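Local coordinates for aminoglycoside N(6')acetyltransferase (Legionella pneumophila subsp. pneumophila, PDB 3F5B), which probably transfers an acetyl group to an amino group of aminoglycosides, as a member of the GNAT family of acetyltransferases, at residues His54-Leu57 with Lys61-Ala64; Ala69-Ile74 with Leu104-Lys109. All coordinates share one frame; numbering follows the deposited sequence.

Interaction 1: residues His54-Leu57 with Lys61-Ala64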
loop_
_atom_site.group_PDB
_atom_site.type_symbol
_atom_site.label_atom_id
_atom_site.label_comp_id
_atom_site.label_asym_id
_atom_site.label_seq_id
_atom_site.Cartn_x
_atom_site.Cartn_y
_atom_site.Cartn_z
ATOM N N HIS A 54 -7.165 14.437 4.063
ATOM C CA HIS A 54 -7.417 15.722 4.687
ATOM C C HIS A 54 -7.359 15.669 6.234
ATOM O O HIS A 54 -6.738 16.547 6.869
ATOM C CB HIS A 54 -8.769 16.248 4.229
ATOM C CG HIS A 54 -8.996 17.682 4.579
ATOM N ND1 HIS A 54 -9.404 18.092 5.834
ATOM C CD2 HIS A 54 -8.862 18.807 3.841
ATOM C CE1 HIS A 54 -9.516 19.406 5.850
ATOM N NE2 HIS A 54 -9.196 19.862 4.652
ATOM N N GLU A 55 -7.995 14.655 6.833
ATOM C CA GLU A 55 -7.970 14.487 8.304
ATOM C C GLU A 55 -6.533 14.298 8.814
ATOM O O GLU A 55 -6.089 14.940 9.776
ATOM C CB GLU A 55 -8.826 13.298 8.740
ATOM C CG GLU A 55 -10.330 13.472 8.534
ATOM C CD GLU A 55 -10.908 14.582 9.400
ATOM O OE1 GLU A 55 -10.701 14.567 10.636
ATOM O OE2 GLU A 55 -11.559 15.472 8.828
ATOM N N PHE A 56 -5.816 13.428 8.122
ATOM C CA PHE A 56 -4.410 13.166 8.403
ATOM C C PHE A 56 -3.550 14.421 8.361
ATOM O O PHE A 56 -2.719 14.628 9.251
ATOM C CB PHE A 56 -3.855 12.147 7.417
ATOM C CG PHE A 56 -2.450 11.720 7.737
ATOM C CD1 PHE A 56 -2.209 10.769 8.759
ATOM C CD2 PHE A 56 -1.376 12.271 7.059
ATOM C CE1 PHE A 56 -0.908 10.381 9.093
ATOM C CE2 PHE A 56 -0.059 11.889 7.376
ATOM C CZ PHE A 56 0.180 10.943 8.401
ATOM N N LEU A 57 -3.752 15.246 7.330
ATOM C CA LEU A 57 -2.931 16.430 7.105
ATOM C C LEU A 57 -3.331 17.605 8.000
ATOM O O LEU A 57 -2.502 18.474 8.310
ATOM C CB LEU A 57 -2.946 16.832 5.628
ATOM C CG LEU A 57 -2.125 15.887 4.715
ATOM C CD1 LEU A 57 -2.216 16.306 3.252
ATOM C CD2 LEU A 57 -0.657 15.815 5.158
ATOM N N LYS A 61 -8.978 13.349 12.660
ATOM C CA LYS A 61 -9.074 12.009 13.246
ATOM C C LYS A 61 -8.955 11.033 12.118
ATOM O O LYS A 61 -9.919 10.359 11.768
ATOM C CB LYS A 61 -10.418 11.806 13.949
ATOM C CG LYS A 61 -10.714 12.832 14.993
ATOM C CD LYS A 61 -12.165 12.707 15.468
ATOM C CE LYS A 61 -12.524 13.803 16.444
ATOM N NZ LYS A 61 -11.561 13.821 17.587
ATOM N N PRO A 62 -7.758 10.942 11.528
ATOM C CA PRO A 62 -7.636 10.056 10.362
ATOM C C PRO A 62 -7.788 8.587 10.776
ATOM O O PRO A 62 -7.469 8.237 11.904
ATOM C CB PRO A 62 -6.224 10.362 9.843
ATOM C CG PRO A 62 -5.470 10.883 11.044
ATOM C CD PRO A 62 -6.492 11.620 11.876
ATOM N N TRP A 63 -8.289 7.747 9.884
ATOM C CA TRP A 63 -8.354 6.303 10.119
ATOM C C TRP A 63 -7.034 5.603 9.763
ATOM O O TRP A 63 -6.724 4.540 10.305
ATOM C CB TRP A 63 -9.507 5.671 9.330
ATOM C CG TRP A 63 -10.865 6.188 9.780
ATOM C CD1 TRP A 63 -11.242 6.493 11.073
ATOM C CD2 TRP A 63 -12.014 6.459 8.961
ATOM N NE1 TRP A 63 -12.544 6.931 11.097
ATOM C CE2 TRP A 63 -13.043 6.923 9.820
ATOM C CE3 TRP A 63 -12.278 6.352 7.586
ATOM C CZ2 TRP A 63 -14.308 7.286 9.351
ATOM C CZ3 TRP A 63 -13.546 6.706 7.121
ATOM C CH2 TRP A 63 -14.541 7.174 8.001
ATOM N N ALA A 64 -6.271 6.184 8.851
ATOM C CA ALA A 64 -5.064 5.527 8.325
ATOM C C ALA A 64 -3.856 6.468 8.347
ATOM O O ALA A 64 -4.005 7.643 8.640
ATOM C CB ALA A 64 -5.348 5.011 6.907
#
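Glu55 and Phe56, in the last turn of helix 43-57, meet Lys61 and Pro62 where the chain folds back along the helix end before entering strand 65-71; this is a local surface contact. One hydrogen bond crosses it. The backbone N of Lys61 donates to Glu55 OE1 over 2.9 Å with an N-H...O angle of 163°, reaching the anti lone pair. Glutamate suits the place because its chain, bent at chi2 (-65°), brings the carboxylate round to the returning backbone. Next to this bond the pyrrolidine of Pro62 lies on the helix backbone: its CB is 3.5 Å from Phe56 N and 3.8 Å from Phe56 CB. A compact ring fits closely here, and proline needs no partner for its own backbone N. Phe56, with CG anti to the backbone N (chi1 -174°), crosses Pro62 at about a right angle and reaches Ala64, Phe56 CD1 coming 3.6 Å from Ala64 O; its ring also meets that of His66. One turn earlier, Asp52 accepts hydrogen bonds from the backbone N atoms of Trp63 and Ala64. The whole is a tight helix-to-strand connection within the GNAT fold, its loop held by acidic side chains of the helix it leaves.

Interaction 2: residues Ala69-Ile74 with Leu104-Lys109; sequences AYDNEI and LDYIGK
Tyr106 reaches from the loop before helix 109-123 to Asp71 and Ile74, the two ends of the hairpin turn joining strands 65-71 and 74-84. Its CB already heads for the turn, and with CG anti to the carbonyl carbon (chi1 -79°) the ring extends the full way across. The two ring sides meet different residues: Tyr106 CE1 has Ile74 CG2 at 4.1 Å, whereas Tyr106 CE2 lies 3.7 Å from Asp71 CB. Phe76 of strand 74-84 stacks with the ring. At the tip, Tyr106 OH donates to Asp71 OD2 over 2.6 Å, a short bond that uses the anti lone pair of the carboxylate. OD2 sits at the ring edge near its plane, although carboxylate and ring planes are 74° apart. Ile74 CG2 flanks Tyr106 OH at 3.7 Å. Tyrosine suits the place, being long enough to cross the distance, with an apolar ring beside Ile74 and Phe76 and a polar group at its end.

The turn is type II', closed by Asp71 N to Ile74 O and Ile74 N to Asp71 O, which brings the acid and the branched aliphatic chain side by side. The other loop ends at Gly108, N-cap of helix 109-123, where GNAT enzymes commonly hold the acetyl-CoA pyrophosphate. Both Asp71 and Tyr106 are buried, so polar atoms there need partners: Asp71 OD1 forms a salt bridge with Arg14, while Asp71 OD2 accepts from the Tyr106 hydroxyl and is also bonded elsewhere. Together these would probably stabilise the negative charge and restrict the carboxylate's rotation.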
loop_
_atom_site.group_PDB
_atom_site.type_symbol
_atom_site.label_atom_id
_atom_site.label_comp_id
_atom_site.label_asym_id
_atom_site.label_seq_id
_atom_site.Cartn_x
_atom_site.Cartn_y
_atom_site.Cartn_z
ATOM N N ALA A 69 6.296 7.802 -1.458
ATOM C CA ALA A 69 7.567 7.119 -1.790
ATOM C C ALA A 69 8.366 8.007 -2.710
ATOM O O ALA A 69 7.794 8.583 -3.657
ATOM C CB ALA A 69 7.277 5.798 -2.490
ATOM N N TYR A 70 9.681 8.078 -2.470
ATOM C CA TYR A 70 10.598 8.897 -3.250
ATOM C C TYR A 70 11.668 8.027 -3.910
ATOM O O TYR A 70 12.116 7.051 -3.317
ATOM C CB TYR A 70 11.320 9.906 -2.342
ATOM C CG TYR A 70 10.494 11.131 -2.071
ATOM C CD1 TYR A 70 9.468 11.111 -1.116
ATOM C CD2 TYR A 70 10.707 12.295 -2.793
ATOM C CE1 TYR A 70 8.683 12.252 -0.876
ATOM C CE2 TYR A 70 9.938 13.430 -2.571
ATOM C CZ TYR A 70 8.932 13.396 -1.612
ATOM O OH TYR A 70 8.191 14.540 -1.415
ATOM N N ASP A 71 12.063 8.408 -5.126
ATOM C CA ASP A 71 13.241 7.852 -5.774
ATOM C C ASP A 71 14.202 9.049 -5.838
ATOM O O ASP A 71 14.046 9.925 -6.687
ATOM C CB ASP A 71 12.862 7.353 -7.165
ATOM C CG ASP A 71 14.045 6.800 -7.937
ATOM O OD1 ASP A 71 15.004 6.281 -7.305
ATOM O OD2 ASP A 71 13.995 6.883 -9.176
ATOM N N ASN A 72 15.142 9.106 -4.892
ATOM C CA ASN A 72 15.944 10.315 -4.644
ATOM C C ASN A 72 15.024 11.517 -4.433
ATOM O O ASN A 72 14.145 11.485 -3.555
ATOM C CB ASN A 72 16.941 10.544 -5.786
ATOM C CG ASN A 72 18.015 9.485 -5.826
ATOM O OD1 ASN A 72 18.362 8.895 -4.785
ATOM N ND2 ASN A 72 18.565 9.229 -7.027
ATOM N N GLU A 73 15.157 12.536 -5.276
ATOM C CA GLU A 73 14.289 13.705 -5.195
ATOM C C GLU A 73 12.896 13.527 -5.823
ATOM O O GLU A 73 12.084 14.414 -5.724
ATOM C CB GLU A 73 14.975 14.967 -5.778
ATOM C CG GLU A 73 16.307 14.729 -6.550
ATOM C CD GLU A 73 16.152 14.026 -7.915
ATOM O OE1 GLU A 73 16.354 12.791 -7.953
ATOM O OE2 GLU A 73 15.865 14.706 -8.950
ATOM N N ILE A 74 12.628 12.389 -6.449
ATOM C CA ILE A 74 11.413 12.228 -7.233
ATOM C C ILE A 74 10.299 11.464 -6.473
ATOM O O ILE A 74 10.409 10.266 -6.275
ATOM C CB ILE A 74 11.758 11.528 -8.599
ATOM C CG1 ILE A 74 12.767 12.372 -9.417
ATOM C CG2 ILE A 74 10.521 11.141 -9.408
ATOM C CD1 ILE A 74 12.289 13.771 -9.788
ATOM N N LEU A 104 3.620 7.247 -14.317
ATOM C CA LEU A 104 3.614 6.156 -15.298
ATOM C C LEU A 104 4.989 5.533 -15.538
ATOM O O LEU A 104 5.084 4.354 -15.851
ATOM C CB LEU A 104 2.998 6.582 -16.650
ATOM C CG LEU A 104 1.478 6.782 -16.657
ATOM C CD1 LEU A 104 1.040 7.362 -17.998
ATOM C CD2 LEU A 104 0.751 5.483 -16.374
ATOM N N ASP A 105 6.051 6.316 -15.362
ATOM C CA ASP A 105 7.402 5.810 -15.590
ATOM C C ASP A 105 7.870 4.961 -14.417
ATOM O O ASP A 105 8.985 4.422 -14.428
ATOM C CB ASP A 105 8.387 6.956 -15.951
ATOM C CG ASP A 105 8.281 8.183 -15.012
ATOM O OD1 ASP A 105 7.294 8.339 -14.273
ATOM O OD2 ASP A 105 9.202 9.031 -15.050
ATOM N N TYR A 106 6.998 4.767 -13.426
ATOM C CA TYR A 106 7.377 3.951 -12.268
ATOM C C TYR A 106 6.593 2.665 -12.101
ATOM O O TYR A 106 6.699 2.008 -11.074
ATOM C CB TYR A 106 7.337 4.792 -10.972
ATOM C CG TYR A 106 8.571 5.664 -10.831
ATOM C CD1 TYR A 106 8.679 6.872 -11.513
ATOM C CD2 TYR A 106 9.651 5.244 -10.041
ATOM C CE1 TYR A 106 9.837 7.669 -11.397
ATOM C CE2 TYR A 106 10.815 6.011 -9.933
ATOM C CZ TYR A 106 10.893 7.220 -10.599
ATOM O OH TYR A 106 12.023 7.966 -10.448
ATOM N N ILE A 107 5.824 2.292 -13.122
ATOM C CA ILE A 107 4.804 1.238 -13.002
ATOM C C ILE A 107 5.302 -0.212 -13.220
ATOM O O ILE A 107 4.530 -1.187 -13.080
ATOM C CB ILE A 107 3.645 1.581 -13.975
ATOM C CG1 ILE A 107 2.336 1.700 -13.223
ATOM C CG2 ILE A 107 3.658 0.744 -15.272
ATOM C CD1 ILE A 107 2.030 3.112 -12.925
ATOM N N GLY A 108 6.593 -0.340 -13.513
ATOM C CA GLY A 108 7.205 -1.630 -13.807
ATOM C C GLY A 108 6.875 -2.624 -12.714
ATOM O O GLY A 108 6.874 -2.278 -11.546
ATOM N N LYS A 109 6.614 -3.872 -13.094
ATOM C CA LYS A 109 6.241 -4.874 -12.104
ATOM C C LYS A 109 7.403 -5.123 -11.148
ATOM O O LYS A 109 7.209 -5.167 -9.937
ATOM C CB LYS A 109 5.803 -6.172 -12.790
ATOM C CG LYS A 109 4.519 -6.026 -13.603
ATOM C CD LYS A 109 4.134 -7.370 -14.220
ATOM C CE LYS A 109 4.325 -7.430 -15.708
ATOM N NZ LYS A 109 5.654 -6.935 -16.141
#

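Overall arrangement
Interaction 1 and interaction 2 follow one another along the chain and sit near the two ends of strand 65-71: the loop 61-64 leads into it, and the turn at 71-74 carries the chain out of it into strand 74-84. Their centres are 25 Å apart and their nearest atoms about 11 Å, so the two do not meet. The bound cyclohexane, in a pocket of Asp98, Leu99, Phe100, Ile132, Pro134 and Tyr145, is about 12 Å from the side chain of Ala64. At the other end, an acetate ion, probably a crystallisation additive, is about 4 Å from the side chain of Asp71. Segment 104-109 leads into helix 109-123, where GNAT enzymes commonly bind acetyl-CoA.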